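Long-range contact in nucleoporin NUP82 (Chaetomium thermophilum, PDB 5CWW), which serves as a component of the nuclear pore complex, probably as a structural piece and docking partner for transport factors, this chain being its N-terminal beta-propeller part: residues B[568-580]-B[584-593]. Sequence-based numbering, arbitrary orientation.
Sequences IDDPDLGYFILSA and DPIALFFETP
Phe576 and Phe589 face each other as a non-hydrogen-bonded pair of the antiparallel hairpin 576-580/585-589, and their rings form an offset stack, centroids 4.5 Å apart and planes 15° from parallel. Phe576 holds CG between its backbone N and carbonyl carbon (chi1 64°), Phe589 sets CG anti to its carbonyl carbon, and these settings send both rings the same way, side by side, where they overlap. Phe576 CB also sits over the Phe589 face, a CH-pi contact 3.7 Å from the centroid, and Leu573 O meets the Phe589 rim in plane, 3.4 Å from CE2. Ile568 covers the other face of Phe576. With an alanine in place of Phe589, the Phe576 ring would probably lose its stacking partner on one face and a gap would open beside Leu573 O. Next door, a classic bulge puts Phe590 and Glu591 opposite Tyr575, whose O takes a straight bond from Phe590 N (2.9 Å, 169°) and a weak one from Glu591 N. Tyr575 CD2 touches Phe590 CB at 3.9 Å, and Tyr575 OH hydrogen-bonds Asp495 OD2. Two-way backbone bonds of Ile577 with Leu588 and Ser579 with Ile586 fix the register of this hairpin, probably in the last propeller blade, while apolar packing of Phe576 on Leu69 joins it to helix 69-77.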
ATOM      1  N   ILE B 568      -0.062  16.401  16.659  1.00 68.40           N
ATOM      2  CA  ILE B 568      -0.013  17.845  16.451  1.00 72.01           C
ATOM      3  C   ILE B 568       1.020  18.482  17.371  1.00 73.28           C
ATOM      4  O   ILE B 568       1.047  18.205  18.569  1.00 73.99           O
ATOM      5  CB  ILE B 568      -1.386  18.499  16.700  1.00 75.26           C
ATOM      6  CG1 ILE B 568      -2.478  17.680  16.004  1.00 72.54           C
ATOM      7  CG2 ILE B 568      -1.365  19.954  16.230  1.00 79.02           C
ATOM      8  CD1 ILE B 568      -3.844  18.349  15.920  1.00 73.67           C
ATOM      9  N   ASP B 569       1.872  19.327  16.799  1.00 75.01           N
ATOM     10  CA  ASP B 569       2.888  20.040  17.566  1.00 77.30           C
ATOM     11  C   ASP B 569       2.850  21.521  17.227  1.00 80.94           C
ATOM     12  O   ASP B 569       3.586  21.989  16.359  1.00 84.19           O
ATOM     13  CB  ASP B 569       4.282  19.470  17.293  1.00 74.27           C
ATOM     14  CG  ASP B 569       5.359  20.132  18.139  1.00 74.78           C
ATOM     15  OD1 ASP B 569       5.058  20.534  19.281  1.00 76.44           O
ATOM     16  OD2 ASP B 569       6.507  20.253  17.660  1.00 74.39           O
ATOM     17  N   ASP B 570       1.981  22.249  17.919  1.00 81.33           N
ATOM     18  CA  ASP B 570       1.809  23.678  17.698  1.00 83.38           C
ATOM     19  C   ASP B 570       2.491  24.465  18.819  1.00 88.60           C
ATOM     20  O   ASP B 570       2.470  24.037  19.970  1.00 85.82           O
ATOM     21  CB  ASP B 570       0.321  24.023  17.624  1.00 84.21           C
ATOM     22  CG  ASP B 570       0.074  25.506  17.473  1.00 89.98           C
ATOM     23  OD1 ASP B 570       0.037  25.989  16.322  1.00 91.40           O
ATOM     24  OD2 ASP B 570      -0.082  26.194  18.505  1.00 93.80           O
ATOM     25  N   PRO B 571       3.104  25.615  18.489  1.00 96.86           N
ATOM     26  CA  PRO B 571       3.776  26.400  19.531  1.00104.49           C
ATOM     27  C   PRO B 571       2.826  26.970  20.583  1.00106.61           C
ATOM     28  O   PRO B 571       3.236  27.155  21.728  1.00111.33           O
ATOM     29  CB  PRO B 571       4.447  27.532  18.741  1.00107.97           C
ATOM     30  CG  PRO B 571       3.698  27.605  17.457  1.00106.35           C
ATOM     31  CD  PRO B 571       3.313  26.197  17.152  1.00101.66           C
ATOM     32  N   ASP B 572       1.579  27.238  20.203  1.00104.05           N
ATOM     33  CA  ASP B 572       0.608  27.826  21.123  1.00105.24           C
ATOM     34  C   ASP B 572      -0.217  26.763  21.845  1.00101.38           C
ATOM     35  O   ASP B 572      -0.397  26.831  23.061  1.00100.71           O
ATOM     36  CB  ASP B 572      -0.323  28.783  20.374  1.00109.71           C
ATOM     37  CG  ASP B 572       0.421  29.939  19.730  1.00115.72           C
ATOM     38  OD1 ASP B 572       1.463  30.359  20.277  1.00118.74           O
ATOM     39  OD2 ASP B 572      -0.038  30.429  18.677  1.00117.49           O
ATOM     40  N   LEU B 573      -0.724  25.788  21.095  1.00 98.75           N
ATOM     41  CA  LEU B 573      -1.558  24.735  21.672  1.00 98.57           C
ATOM     42  C   LEU B 573      -0.710  23.642  22.316  1.00 94.73           C
ATOM     43  O   LEU B 573      -1.156  22.968  23.244  1.00 95.91           O
ATOM     44  CB  LEU B 573      -2.468  24.128  20.604  1.00 96.80           C
ATOM     45  CG  LEU B 573      -3.557  25.047  20.047  1.00 99.25           C
ATOM     46  CD1 LEU B 573      -4.247  24.388  18.863  1.00 97.25           C
ATOM     47  CD2 LEU B 573      -4.572  25.409  21.123  1.00102.15           C
ATOM     48  N   GLY B 574       0.507  23.467  21.809  1.00 89.85           N
ATOM     49  CA  GLY B 574       1.440  22.503  22.362  1.00 86.45           C
ATOM     50  C   GLY B 574       1.570  21.230  21.546  1.00 80.30           C
ATOM     51  O   GLY B 574       1.289  21.207  20.346  1.00 80.18           O
ATOM     52  N   TYR B 575       1.995  20.166  22.219  1.00 77.82           N
ATOM     53  CA  TYR B 575       2.312  18.893  21.583  1.00 72.48           C
ATOM     54  C   TYR B 575       1.413  17.802  22.150  1.00 71.81           C
ATOM     55  O   TYR B 575       1.485  17.485  23.338  1.00 74.33           O
ATOM     56  CB  TYR B 575       3.791  18.567  21.799  1.00 71.34           C
ATOM     57  CG  TYR B 575       4.240  17.195  21.343  1.00 68.66           C
ATOM     58  CD1 TYR B 575       3.835  16.666  20.122  1.00 65.65           C
ATOM     59  CD2 TYR B 575       5.106  16.444  22.127  1.00 69.22           C
ATOM     60  CE1 TYR B 575       4.264  15.413  19.710  1.00 63.97           C
ATOM     61  CE2 TYR B 575       5.539  15.197  21.725  1.00 66.10           C
ATOM     62  CZ  TYR B 575       5.118  14.685  20.518  1.00 63.47           C
ATOM     63  OH  TYR B 575       5.560  13.441  20.129  1.00 61.22           O
ATOM     64  N   PHE B 576       0.562  17.232  21.301  1.00 68.85           N
ATOM     65  CA  PHE B 576      -0.439  16.278  21.762  1.00 68.53           C
ATOM     66  C   PHE B 576      -0.941  15.362  20.651  1.00 67.13           C
ATOM     67  O   PHE B 576      -0.654  15.572  19.472  1.00 65.56           O
ATOM     68  CB  PHE B 576      -1.623  17.025  22.382  1.00 71.70           C
ATOM     69  CG  PHE B 576      -2.370  17.900  21.413  1.00 72.80           C
ATOM     70  CD1 PHE B 576      -1.844  19.116  21.009  1.00 74.85           C
ATOM     71  CD2 PHE B 576      -3.604  17.513  20.917  1.00 73.01           C
ATOM     72  CE1 PHE B 576      -2.531  19.925  20.121  1.00 75.18           C
ATOM     73  CE2 PHE B 576      -4.295  18.317  20.030  1.00 74.01           C
ATOM     74  CZ  PHE B 576      -3.759  19.525  19.633  1.00 74.85           C
ATOM     75  N   ILE B 577      -1.687  14.338  21.055  1.00 74.07           N
ATOM     76  CA  ILE B 577      -2.335  13.420  20.130  1.00 76.70           C
ATOM     77  C   ILE B 577      -3.823  13.695  20.096  1.00 73.06           C
ATOM     78  O   ILE B 577      -4.421  14.018  21.120  1.00 73.80           O
ATOM     79  CB  ILE B 577      -2.114  11.959  20.533  1.00 84.00           C
ATOM     80  CG1 ILE B 577      -0.628  11.641  20.566  1.00 90.48           C
ATOM     81  CG2 ILE B 577      -2.817  11.009  19.570  1.00 82.13           C
ATOM     82  CD1 ILE B 577      -0.332  10.495  21.454  1.00 95.33           C
ATOM     83  N   LEU B 578      -4.415  13.548  18.917  1.00 68.54           N
ATOM     84  CA  LEU B 578      -5.850  13.712  18.751  1.00 68.13           C
ATOM     85  C   LEU B 578      -6.457  12.428  18.193  1.00 65.02           C
ATOM     86  O   LEU B 578      -6.001  11.903  17.177  1.00 62.27           O
ATOM     87  CB  LEU B 578      -6.151  14.895  17.832  1.00 69.82           C
ATOM     88  CG  LEU B 578      -7.630  15.229  17.636  1.00 71.62           C
ATOM     89  CD1 LEU B 578      -8.269  15.665  18.950  1.00 75.29           C
ATOM     90  CD2 LEU B 578      -7.789  16.306  16.575  1.00 74.60           C
ATOM     91  N   SER B 579      -7.472  11.917  18.879  1.00 65.13           N
ATOM     92  CA  SER B 579      -8.263  10.801  18.374  1.00 63.41           C
ATOM     93  C   SER B 579      -9.720  11.059  18.722  1.00 63.83           C
ATOM     94  O   SER B 579     -10.071  12.159  19.148  1.00 65.35           O
ATOM     95  CB  SER B 579      -7.784   9.471  18.962  1.00 63.38           C
ATOM     96  OG  SER B 579      -8.480   8.376  18.390  1.00 62.81           O
ATOM     97  N   ALA B 580     -10.572  10.055  18.551  1.00 61.08           N
ATOM     98  CA  ALA B 580     -11.987  10.226  18.850  1.00 62.48           C
ATOM     99  C   ALA B 580     -12.737   8.906  18.858  1.00 67.80           C
ATOM    100  O   ALA B 580     -12.411   7.987  18.106  1.00 68.31           O
ATOM    101  CB  ALA B 580     -12.631  11.176  17.842  1.00 61.00           C
ATOM    102  N   ASP B 584     -17.193  11.073  21.359  1.00 94.36           N
ATOM    103  CA  ASP B 584     -16.350  11.962  22.157  1.00 88.55           C
ATOM    104  C   ASP B 584     -14.922  12.057  21.626  1.00 78.62           C
ATOM    105  O   ASP B 584     -14.454  11.157  20.929  1.00 75.38           O
ATOM    106  CB  ASP B 584     -16.322  11.481  23.606  1.00 91.72           C
ATOM    107  CG  ASP B 584     -17.709  11.251  24.166  1.00 96.83           C
ATOM    108  OD1 ASP B 584     -18.631  12.004  23.795  1.00 98.37           O
ATOM    109  OD2 ASP B 584     -17.877  10.309  24.969  1.00 99.44           O
ATOM    110  N   PRO B 585     -14.222  13.155  21.959  1.00 72.46           N
ATOM    111  CA  PRO B 585     -12.837  13.341  21.520  1.00 68.28           C
ATOM    112  C   PRO B 585     -11.822  12.735  22.475  1.00 66.93           C
ATOM    113  O   PRO B 585     -12.155  12.402  23.612  1.00 68.14           O
ATOM    114  CB  PRO B 585     -12.691  14.859  21.486  1.00 69.28           C
ATOM    115  CG  PRO B 585     -13.576  15.326  22.582  1.00 72.74           C
ATOM    116  CD  PRO B 585     -14.731  14.352  22.654  1.00 74.32           C
ATOM    117  N   ILE B 586     -10.591  12.600  21.997  1.00 67.81           N
ATOM    118  CA  ILE B 586      -9.473  12.159  22.818  1.00 69.82           C
ATOM    119  C   ILE B 586      -8.279  13.044  22.492  1.00 69.84           C
ATOM    120  O   ILE B 586      -7.702  12.944  21.410  1.00 70.37           O
ATOM    121  CB  ILE B 586      -9.124  10.676  22.572  1.00 68.93           C
ATOM    122  CG1 ILE B 586     -10.324   9.787  22.907  1.00 71.15           C
ATOM    123  CG2 ILE B 586      -7.910  10.265  23.404  1.00 68.36           C
ATOM    124  CD1 ILE B 586     -10.145   8.332  22.515  1.00 70.30           C
ATOM    125  N   ALA B 587      -7.929  13.917  23.430  1.00 72.25           N
ATOM    126  CA  ALA B 587      -6.814  14.843  23.256  1.00 72.78           C
ATOM    127  C   ALA B 587      -5.860  14.762  24.441  1.00 76.57           C
ATOM    128  O   ALA B 587      -6.097  15.374  25.483  1.00 79.50           O
ATOM    129  CB  ALA B 587      -7.329  16.261  23.081  1.00 74.47           C
ATOM    130  N   LEU B 588      -4.782  14.002  24.269  1.00 76.88           N
ATOM    131  CA  LEU B 588      -3.812  13.769  25.333  1.00 80.59           C
ATOM    132  C   LEU B 588      -2.507  14.515  25.062  1.00 78.57           C
ATOM    133  O   LEU B 588      -1.863  14.309  24.030  1.00 75.86           O
ATOM    134  CB  LEU B 588      -3.549  12.269  25.472  1.00 82.37           C
ATOM    135  CG  LEU B 588      -4.813  11.426  25.662  1.00 85.71           C
ATOM    136  CD1 LEU B 588      -4.484   9.944  25.647  1.00 85.11           C
ATOM    137  CD2 LEU B 588      -5.529  11.803  26.954  1.00 90.04           C
ATOM    138  N   PHE B 589      -2.122  15.370  26.006  1.00 80.40           N
ATOM    139  CA  PHE B 589      -0.994  16.281  25.830  1.00 81.67           C
ATOM    140  C   PHE B 589       0.296  15.749  26.453  1.00 90.64           C
ATOM    141  O   PHE B 589       0.266  15.051  27.467  1.00 93.28           O
ATOM    142  CB  PHE B 589      -1.333  17.649  26.433  1.00 81.40           C
ATOM    143  CG  PHE B 589      -2.373  18.413  25.660  1.00 78.74           C
ATOM    144  CD1 PHE B 589      -3.684  17.968  25.604  1.00 77.16           C
ATOM    145  CD2 PHE B 589      -2.040  19.579  24.992  1.00 79.31           C
ATOM    146  CE1 PHE B 589      -4.641  18.667  24.891  1.00 78.53           C
ATOM    147  CE2 PHE B 589      -2.992  20.285  24.278  1.00 79.25           C
ATOM    148  CZ  PHE B 589      -4.295  19.828  24.228  1.00 77.93           C
ATOM    149  N   PHE B 590       1.423  16.090  25.831  1.00 99.50           N
ATOM    150  CA  PHE B 590       2.742  15.659  26.294  1.00103.89           C
ATOM    151  C   PHE B 590       3.659  16.835  26.596  1.00102.54           C
ATOM    152  O   PHE B 590       4.671  16.678  27.279  1.00107.05           O
ATOM    153  CB  PHE B 590       3.403  14.760  25.256  1.00105.37           C
ATOM    154  CG  PHE B 590       2.610  13.541  24.935  1.00106.92           C
ATOM    155  CD1 PHE B 590       2.659  12.429  25.757  1.00108.62           C
ATOM    156  CD2 PHE B 590       1.806  13.508  23.813  1.00106.62           C
ATOM    157  CE1 PHE B 590       1.924  11.303  25.459  1.00107.67           C
ATOM    158  CE2 PHE B 590       1.071  12.391  23.511  1.00106.58           C
ATOM    159  CZ  PHE B 590       1.128  11.283  24.334  1.00106.54           C
ATOM    160  N   GLU B 591       3.313  18.009  26.076  1.00100.92           N
ATOM    161  CA  GLU B 591       4.140  19.192  26.265  1.00 97.60           C
ATOM    162  C   GLU B 591       3.364  20.461  25.938  1.00105.02           C
ATOM    163  O   GLU B 591       2.965  20.685  24.795  1.00106.56           O
ATOM    164  CB  GLU B 591       5.394  19.103  25.393  1.00 90.24           C
ATOM    165  CG  GLU B 591       6.417  20.198  25.635  1.00 86.91           C
ATOM    166  CD  GLU B 591       7.653  20.029  24.771  1.00 80.18           C
ATOM    167  OE1 GLU B 591       7.571  19.310  23.752  1.00 76.13           O
ATOM    168  OE2 GLU B 591       8.708  20.603  25.112  1.00 78.64           O
ATOM    169  N   THR B 592       3.156  21.285  26.961  1.00106.21           N
ATOM    170  CA  THR B 592       2.470  22.562  26.812  1.00107.92           C
ATOM    171  C   THR B 592       3.493  23.695  26.834  1.00113.45           C
ATOM    172  O   THR B 592       4.619  23.498  27.285  1.00100.16           O
ATOM    173  CB  THR B 592       1.431  22.776  27.924  1.00117.75           C
ATOM    174  OG1 THR B 592       2.069  22.684  29.204  1.00124.35           O
ATOM    175  CG2 THR B 592       0.332  21.728  27.836  1.00118.53           C
ATOM    176  N   PRO B 593       3.110  24.881  26.334  1.00125.92           N
ATOM    177  CA  PRO B 593       4.027  26.028  26.353  1.00130.45           C
ATOM    178  C   PRO B 593       4.462  26.410  27.767  1.00136.40           C
ATOM    179  O   PRO B 593       5.551  26.961  27.930  1.00137.94           O
ATOM    180  CB  PRO B 593       3.201  27.152  25.720  1.00136.48           C
ATOM    181  CG  PRO B 593       2.160  26.462  24.919  1.00132.54           C
ATOM    182  CD  PRO B 593       1.841  25.204  25.662  1.00128.23           C
TER